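Long-range contact in UDP-glucose 4-epimerase (Campylobacter jejuni subsp. jejuni serotype O:2, PDB 7K3P), which probably interconverts UDP-glucose and UDP-galactose, and their N-acetylated counterparts, by inverting the sugar at C4 with a bound NAD cofactor: residues 224-228 / 295-299. The protein carries 2 engineered substitutions. Sequence-based numbering, arbitrary orientation.
Sequences RDKLF and FKVEL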
# COMPACT_ATOMS: atom_id res chain seq x y z
N ARG A 224 -22.43 10.78 -26.58
CA ARG A 224 -21.72 12.01 -26.31
C ARG A 224 -21.90 12.92 -27.51
O ARG A 224 -21.81 12.48 -28.66
CB ARG A 224 -20.24 11.70 -26.06
CG ARG A 224 -19.38 12.93 -25.84
CD ARG A 224 -17.93 12.53 -25.64
NE ARG A 224 -17.74 11.73 -24.43
CZ ARG A 224 -17.50 12.24 -23.22
NH1 ARG A 224 -17.42 13.56 -23.07
NH2 ARG A 224 -17.34 11.45 -22.17
N ASP A 225 -22.16 14.19 -27.24
CA ASP A 225 -22.57 15.11 -28.29
C ASP A 225 -21.44 15.49 -29.23
O ASP A 225 -21.60 15.48 -30.45
CB ASP A 225 -23.17 16.36 -27.65
CG ASP A 225 -23.81 17.28 -28.66
OD1 ASP A 225 -24.35 16.77 -29.67
OD2 ASP A 225 -23.76 18.51 -28.44
N LYS A 226 -20.29 15.83 -28.66
CA LYS A 226 -19.15 16.29 -29.44
C LYS A 226 -17.85 15.64 -28.97
O LYS A 226 -17.76 15.16 -27.83
CB LYS A 226 -19.01 17.82 -29.36
CG LYS A 226 -19.97 18.60 -30.27
CD LYS A 226 -19.44 20.00 -30.61
CE LYS A 226 -19.86 21.05 -29.59
NZ LYS A 226 -19.31 22.40 -29.93
N LEU A 227 -16.86 15.61 -29.85
CA LEU A 227 -15.50 15.17 -29.49
C LEU A 227 -14.56 16.34 -29.78
O LEU A 227 -14.58 16.90 -30.88
CB LEU A 227 -15.10 13.94 -30.32
CG LEU A 227 -13.74 13.27 -30.08
CD1 LEU A 227 -13.74 11.85 -30.65
CD2 LEU A 227 -12.60 14.07 -30.70
N PHE A 228 -13.75 16.72 -28.81
CA PHE A 228 -12.83 17.84 -29.02
C PHE A 228 -11.41 17.36 -29.27
O PHE A 228 -10.90 16.51 -28.54
CB PHE A 228 -12.86 18.78 -27.81
CG PHE A 228 -14.06 19.70 -27.77
CD1 PHE A 228 -14.17 20.76 -28.66
CD2 PHE A 228 -15.06 19.52 -26.83
CE1 PHE A 228 -15.27 21.62 -28.63
CE2 PHE A 228 -16.16 20.38 -26.78
CZ PHE A 228 -16.26 21.42 -27.68
N PHE A 295 -20.01 11.70 -36.48
CA PHE A 295 -20.27 12.46 -35.25
C PHE A 295 -19.52 13.79 -35.25
O PHE A 295 -18.58 13.98 -36.02
CB PHE A 295 -19.91 11.64 -34.00
CG PHE A 295 -18.49 11.15 -33.97
CD1 PHE A 295 -17.47 11.96 -33.49
CD2 PHE A 295 -18.18 9.86 -34.40
CE1 PHE A 295 -16.16 11.51 -33.46
CE2 PHE A 295 -16.88 9.40 -34.38
CZ PHE A 295 -15.86 10.22 -33.91
N LYS A 296 -19.96 14.70 -34.39
CA LYS A 296 -19.38 16.05 -34.32
C LYS A 296 -18.00 16.11 -33.66
O LYS A 296 -17.85 15.73 -32.49
CB LYS A 296 -20.34 17.00 -33.59
CG LYS A 296 -21.72 17.14 -34.23
CD LYS A 296 -22.55 18.25 -33.59
CE LYS A 296 -23.01 17.88 -32.18
NZ LYS A 296 -23.87 16.66 -32.16
N VAL A 297 -17.00 16.58 -34.40
CA VAL A 297 -15.69 16.89 -33.81
C VAL A 297 -15.25 18.33 -34.07
O VAL A 297 -15.44 18.86 -35.17
CB VAL A 297 -14.59 15.87 -34.22
CG1 VAL A 297 -15.13 14.82 -35.17
CG2 VAL A 297 -13.38 16.59 -34.81
N GLU A 298 -14.66 18.95 -33.05
CA GLU A 298 -14.22 20.33 -33.14
C GLU A 298 -12.77 20.49 -32.70
O GLU A 298 -12.33 19.88 -31.71
CB GLU A 298 -15.10 21.25 -32.28
CG GLU A 298 -15.47 22.55 -32.97
CD GLU A 298 -16.62 22.39 -33.95
OE1 GLU A 298 -17.74 22.08 -33.49
OE2 GLU A 298 -16.39 22.56 -35.17
N LEU A 299 -12.03 21.31 -33.43
CA LEU A 299 -10.66 21.64 -33.09
C LEU A 299 -10.64 22.57 -31.90
O LEU A 299 -11.38 23.56 -31.86
CB LEU A 299 -10.00 22.34 -34.28
CG LEU A 299 -8.80 21.65 -34.92
CD1 LEU A 299 -9.18 20.23 -35.31
CD2 LEU A 299 -8.32 22.43 -36.15
O HOH W 1 -22.41 13.88 -33.11
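Strands 226-230 and 296-300 form a two-stranded parallel sheet in the C-terminal part of this short-chain dehydrogenase/reductase-type epimerase, apart from the NAD-binding Rossmann sheet. Leu227 is bonded through both backbone polar atoms: its N donates to Lys296 O at 2.8 Å, and its O accepts Glu298 N at 3.0 Å. One residue thus bridges two that flank Val297, the pattern of parallel strands, with the strand axes 28° apart. Leu227 and Val297 lie on the face packed against helix 280-291, where both touch Ile284, so branched aliphatic side chains suit this inner surface. Leu227 CD1 comes to 3.7 Å from Phe295 CE1 because chi1 (-177°) turns CG away from the backbone N. The Phe295 ring also touches Cys219 of helix 212-220 and Met287 of helix 280-291, so a large flat apolar group suits a place between two helices.

On the other face, Lys226, Lys296 and Glu298 are long charged chains that can reach solvent. The aromatic ring of Phe228 brings CE1 to 3.7 Å from Glu298 CB, using the aliphatic part of the glutamate, while the Lys226 NZ–Glu298 OE1 salt bridge is long at 3.9 Å. Lysine is long and flexible enough at Lys296 to fold back, bent at chi3 and chi4, toward Asp225 in the loop leading to strand 226-230. A water accepting from Lys296 N and donating to Asp225 O adds a second link there. Lys296 NZ itself bonds Asp225 O at 3.1 Å and forms a salt bridge to Asp225 OD1 at 2.5 Å, a short separation, with NZ lying above the carboxylate plane.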